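Local coordinates for VgrG protein (Vibrio cholerae, PDB 4DTH) that probably cross-links the actin of host cells through the toxin domain of a VgrG protein, which binds ATP and magnesium, at residues W275-K285 / G325-N334. Residues are numbered along the deposited sequence; the frame is centred on the assembly and turned at random.
Sequences WEILPRTKPSK and GGEVAGHGIN. With ATP (adenosine-5'-triphosphate), chain B.
Val-328 is the bump of this contact, and the hollow it fills is lined by Trp-275, Leu-278, Pro-279 and Pro-283. Its two methyls divide the work: CG1, anti to the backbone N (chi1 167°), packs obliquely against the indole near where its two rings join, 3.6 Å from Trp-275 CZ2, and also meets Leu-278 CD1, while CG2 turns to the prolines, 3.8 Å from Pro-283 CG. Pro-279 CD lies over a face of the indole. Phe-322 of helix 312-323 packs on Val-328 as well, and a water joins Trp-275 NE1 to Val-328 O.

Beyond the hollow, polar groups tie the loop 325-334 to the residues that follow strand 277-279. Ile-333 N donates to Arg-280 O at 2.8 Å, and Thr-281 OG1 reaches Ile-333 O at 2.9 Å. Asn-334 offers both ends of its amide: OD1 takes a nearly straight bond from Lys-282 N (2.9 Å), arriving well above the carbonyl plane, and ND2 gives a hydrogen to the syn lone pair of Glu-327 OE2. The Lys-282 chain runs past this pair, with CE 3.3 Å from Gly-325 O.

Arg-280, its chain bent at chi2 and chi3, presents NH1 and NH2 end-on to the single atom His-331 O, NH1 at 3.0 Å. One guanidinium face looks onto the gamma-phosphate oxygen O2G of ATP, and Ile-333 CD1 lies 3.4 Å from ATP O5'. Two bonds to one carbonyl oxygen probably help limit the guanidinium's rotation and may keep its positive charge near the triphosphate.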
loop_
_atom_site.group_PDB
_atom_site.type_symbol
_atom_site.label_atom_id
_atom_site.label_comp_id
_atom_site.label_asym_id
_atom_site.label_seq_id
_atom_site.Cartn_x
_atom_site.Cartn_y
_atom_site.Cartn_z
ATOM N N TRP A 275 -5.188 -0.397 -11.792
ATOM C CA TRP A 275 -5.576 -1.631 -11.102
ATOM C C TRP A 275 -6.850 -1.394 -10.266
ATOM O O TRP A 275 -7.647 -2.322 -10.109
ATOM C CB TRP A 275 -4.463 -2.116 -10.156
ATOM C CG TRP A 275 -3.327 -2.799 -10.851
ATOM C CD1 TRP A 275 -2.178 -2.223 -11.304
ATOM C CD2 TRP A 275 -3.208 -4.203 -11.121
ATOM N NE1 TRP A 275 -1.343 -3.180 -11.828
ATOM C CE2 TRP A 275 -1.969 -4.399 -11.773
ATOM C CE3 TRP A 275 -4.055 -5.312 -10.928
ATOM C CZ2 TRP A 275 -1.550 -5.654 -12.229
ATOM C CZ3 TRP A 275 -3.626 -6.563 -11.355
ATOM C CH2 TRP A 275 -2.389 -6.727 -11.998
ATOM N N GLU A 276 -7.005 -0.164 -9.697
ATOM C CA GLU A 276 -8.092 0.297 -8.794
ATOM C C GLU A 276 -7.913 -0.332 -7.406
ATOM O O GLU A 276 -7.754 0.378 -6.413
ATOM C CB GLU A 276 -9.498 0.034 -9.362
ATOM C CG GLU A 276 -9.772 0.794 -10.653
ATOM C CD GLU A 276 -11.159 0.598 -11.232
ATOM O OE1 GLU A 276 -11.305 0.761 -12.463
ATOM O OE2 GLU A 276 -12.096 0.272 -10.466
ATOM N N ILE A 277 -7.934 -1.665 -7.356
ATOM C CA ILE A 277 -7.647 -2.475 -6.181
ATOM C C ILE A 277 -6.304 -3.110 -6.558
ATOM O O ILE A 277 -6.236 -4.028 -7.384
ATOM C CB ILE A 277 -8.767 -3.501 -5.863
ATOM C CG1 ILE A 277 -10.089 -2.760 -5.540
ATOM C CG2 ILE A 277 -8.344 -4.405 -4.697
ATOM C CD1 ILE A 277 -11.368 -3.630 -5.451
ATOM N N LEU A 278 -5.236 -2.552 -6.002
ATOM C CA LEU A 278 -3.873 -2.937 -6.345
ATOM C C LEU A 278 -3.310 -4.087 -5.502
ATOM O O LEU A 278 -3.124 -3.913 -4.298
ATOM C CB LEU A 278 -2.957 -1.694 -6.227
ATOM C CG LEU A 278 -1.458 -1.879 -6.482
ATOM C CD1 LEU A 278 -1.173 -2.178 -7.950
ATOM C CD2 LEU A 278 -0.675 -0.642 -6.023
ATOM N N PRO A 279 -2.973 -5.248 -6.114
ATOM C CA PRO A 279 -2.316 -6.315 -5.336
ATOM C C PRO A 279 -0.998 -5.799 -4.736
ATOM O O PRO A 279 -0.227 -5.115 -5.424
ATOM C CB PRO A 279 -2.060 -7.400 -6.385
ATOM C CG PRO A 279 -3.117 -7.140 -7.456
ATOM C CD PRO A 279 -3.129 -5.637 -7.528
ATOM N N ARG A 280 -0.790 -6.046 -3.436
ATOM C CA ARG A 280 0.398 -5.571 -2.728
ATOM C C ARG A 280 1.315 -6.700 -2.305
ATOM O O ARG A 280 2.337 -6.442 -1.667
ATOM C CB ARG A 280 0.002 -4.726 -1.491
ATOM C CG ARG A 280 -0.627 -3.376 -1.828
ATOM C CD ARG A 280 0.357 -2.307 -2.297
ATOM N NE ARG A 280 1.392 -2.006 -1.304
ATOM C CZ ARG A 280 2.660 -2.390 -1.409
ATOM N NH1 ARG A 280 3.063 -3.095 -2.458
ATOM N NH2 ARG A 280 3.535 -2.068 -0.471
ATOM N N THR A 281 0.953 -7.948 -2.629
ATOM C CA THR A 281 1.752 -9.105 -2.230
ATOM C C THR A 281 2.294 -9.760 -3.478
ATOM O O THR A 281 1.590 -9.858 -4.489
ATOM C CB THR A 281 0.911 -10.060 -1.355
ATOM O OG1 THR A 281 0.438 -9.353 -0.208
ATOM C CG2 THR A 281 1.691 -11.319 -0.896
ATOM N N LYS A 282 3.557 -10.207 -3.403
ATOM C CA LYS A 282 4.246 -10.911 -4.485
ATOM C C LYS A 282 3.392 -12.108 -4.947
ATOM O O LYS A 282 3.106 -12.993 -4.135
ATOM C CB LYS A 282 5.633 -11.378 -3.993
ATOM C CG LYS A 282 6.487 -12.129 -5.020
ATOM C CD LYS A 282 7.789 -12.678 -4.385
ATOM C CE LYS A 282 8.811 -11.605 -4.051
ATOM N NZ LYS A 282 10.067 -12.194 -3.520
ATOM N N PRO A 283 2.943 -12.124 -6.230
ATOM C CA PRO A 283 2.081 -13.219 -6.698
ATOM C C PRO A 283 2.610 -14.632 -6.452
ATOM O O PRO A 283 1.836 -15.502 -6.054
ATOM C CB PRO A 283 1.922 -12.912 -8.195
ATOM C CG PRO A 283 1.990 -11.436 -8.251
ATOM C CD PRO A 283 3.115 -11.106 -7.288
ATOM N N SER A 284 3.928 -14.850 -6.635
ATOM C CA SER A 284 4.533 -16.178 -6.463
ATOM C C SER A 284 4.374 -16.784 -5.053
ATOM O O SER A 284 4.436 -18.007 -4.922
ATOM C CB SER A 284 5.992 -16.171 -6.909
ATOM O OG SER A 284 6.793 -15.415 -6.022
ATOM N N LYS A 285 4.099 -15.951 -4.022
ATOM C CA LYS A 285 3.899 -16.433 -2.643
ATOM C C LYS A 285 2.677 -17.352 -2.521
ATOM O O LYS A 285 2.714 -18.309 -1.740
ATOM C CB LYS A 285 3.774 -15.265 -1.651
ATOM C CG LYS A 285 5.063 -14.446 -1.424
ATOM C CD LYS A 285 6.149 -15.158 -0.596
ATOM C CE LYS A 285 5.843 -15.261 0.882
ATOM N NZ LYS A 285 6.946 -15.920 1.626
ATOM N N GLY A 325 9.561 -14.368 -9.056
ATOM C CA GLY A 325 9.188 -13.552 -7.906
ATOM C C GLY A 325 8.988 -12.075 -8.182
ATOM O O GLY A 325 9.154 -11.254 -7.282
ATOM N N GLY A 326 8.600 -11.734 -9.411
ATOM C CA GLY A 326 8.350 -10.343 -9.776
ATOM C C GLY A 326 7.172 -9.767 -9.019
ATOM O O GLY A 326 6.233 -10.491 -8.682
ATOM N N GLU A 327 7.238 -8.475 -8.714
ATOM C CA GLU A 327 6.189 -7.784 -7.968
ATOM C C GLU A 327 5.253 -7.039 -8.919
ATOM O O GLU A 327 5.683 -6.580 -9.981
ATOM C CB GLU A 327 6.822 -6.804 -6.978
ATOM C CG GLU A 327 7.695 -7.471 -5.923
ATOM C CD GLU A 327 6.985 -7.978 -4.683
ATOM O OE1 GLU A 327 5.733 -8.017 -4.670
ATOM O OE2 GLU A 327 7.689 -8.357 -3.723
ATOM N N VAL A 328 3.971 -6.897 -8.522
ATOM C CA VAL A 328 2.968 -6.173 -9.312
ATOM C C VAL A 328 3.352 -4.695 -9.446
ATOM O O VAL A 328 3.293 -4.155 -10.555
ATOM C CB VAL A 328 1.534 -6.366 -8.729
ATOM C CG1 VAL A 328 0.533 -5.382 -9.337
ATOM C CG2 VAL A 328 1.061 -7.804 -8.935
ATOM N N ALA A 329 3.764 -4.055 -8.327
ATOM C CA ALA A 329 4.116 -2.635 -8.320
ATOM C C ALA A 329 5.114 -2.311 -7.213
ATOM O O ALA A 329 4.784 -1.637 -6.238
ATOM C CB ALA A 329 2.847 -1.781 -8.178
ATOM N N GLY A 330 6.342 -2.782 -7.386
ATOM C CA GLY A 330 7.404 -2.526 -6.413
ATOM C C GLY A 330 7.312 -3.383 -5.166
ATOM O O GLY A 330 6.492 -4.313 -5.102
ATOM N N HIS A 331 8.167 -3.074 -4.165
ATOM C CA HIS A 331 8.244 -3.841 -2.922
ATOM C C HIS A 331 6.874 -4.216 -2.344
ATOM O O HIS A 331 6.044 -3.347 -2.115
ATOM C CB HIS A 331 9.167 -3.176 -1.891
ATOM C CG HIS A 331 9.359 -3.999 -0.657
ATOM N ND1 HIS A 331 9.901 -5.275 -0.709
ATOM C CD2 HIS A 331 9.090 -3.690 0.630
ATOM C CE1 HIS A 331 9.913 -5.705 0.540
ATOM N NE2 HIS A 331 9.441 -4.782 1.381
ATOM N N GLY A 332 6.642 -5.505 -2.179
ATOM C CA GLY A 332 5.375 -6.000 -1.657
ATOM C C GLY A 332 5.370 -6.190 -0.158
ATOM O O GLY A 332 6.415 -6.072 0.487
ATOM N N ILE A 333 4.186 -6.472 0.397
ATOM C CA ILE A 333 3.996 -6.822 1.808
ATOM C C ILE A 333 3.864 -8.345 1.731
ATOM O O ILE A 333 2.793 -8.870 1.397
ATOM C CB ILE A 333 2.774 -6.111 2.444
ATOM C CG1 ILE A 333 2.964 -4.569 2.391
ATOM C CG2 ILE A 333 2.578 -6.595 3.901
ATOM C CD1 ILE A 333 1.689 -3.745 2.409
ATOM N N ASN A 334 5.003 -9.041 1.921
ATOM C CA ASN A 334 5.129 -10.483 1.691
ATOM C C ASN A 334 5.261 -11.363 2.915
ATOM O O ASN A 334 5.303 -12.588 2.779
ATOM C CB ASN A 334 6.300 -10.736 0.728
ATOM C CG ASN A 334 6.162 -9.967 -0.568
ATOM O OD1 ASN A 334 5.053 -9.654 -1.009
ATOM N ND2 ASN A 334 7.282 -9.604 -1.182
HETATM P PG ATP B . 4.119 1.364 -2.063
HETATM O O1G ATP B . 2.712 1.299 -2.566
HETATM O O2G ATP B . 4.899 0.149 -2.483
HETATM O O3G ATP B . 4.843 2.585 -2.555
HETATM P PB ATP B . 4.983 1.433 0.684
HETATM O O1B ATP B . 6.096 0.491 0.443
HETATM O O2B ATP B . 5.554 2.822 0.835
HETATM O O3B ATP B . 4.033 1.404 -0.464
HETATM P PA ATP B . 3.776 -0.291 2.577
HETATM O O1A ATP B . 4.202 -1.368 1.658
HETATM O O2A ATP B . 4.486 -0.515 3.915
HETATM O O3A ATP B . 4.191 1.026 2.018
HETATM O "O5'" ATP B . 2.181 -0.356 2.741
HETATM C "C5'" ATP B . 1.623 0.444 3.798
HETATM C "C4'" ATP B . 0.146 0.209 3.974
HETATM O "O4'" ATP B . -0.112 -1.207 4.197
HETATM C "C3'" ATP B . -0.445 0.923 5.190
HETATM O "O3'" ATP B . -1.784 1.359 4.970
HETATM C "C2'" ATP B . -0.371 -0.161 6.256
HETATM O "O2'" ATP B . -1.191 0.082 7.387
HETATM C "C1'" ATP B . -0.810 -1.350 5.426
HETATM N N9 ATP B . -0.543 -2.676 5.990
HETATM C C8 ATP B . 0.672 -3.194 6.348
HETATM N N7 ATP B . 0.603 -4.417 6.816
HETATM C C5 ATP B . -0.751 -4.722 6.766
HETATM C C6 ATP B . -1.487 -5.874 7.107
HETATM N N6 ATP B . -0.941 -6.995 7.595
HETATM N N1 ATP B . -2.825 -5.843 6.911
HETATM C C2 ATP B . -3.382 -4.738 6.408
HETATM N N3 ATP B . -2.796 -3.599 6.048
HETATM C C4 ATP B . -1.467 -3.647 6.255
HETATM O O HOH W 1 1.456 -2.256 -11.765
HETATM O O HOH W 2 1.894 -3.235 -5.098
HETATM O O HOH W 3 5.618 -13.151 -8.368
#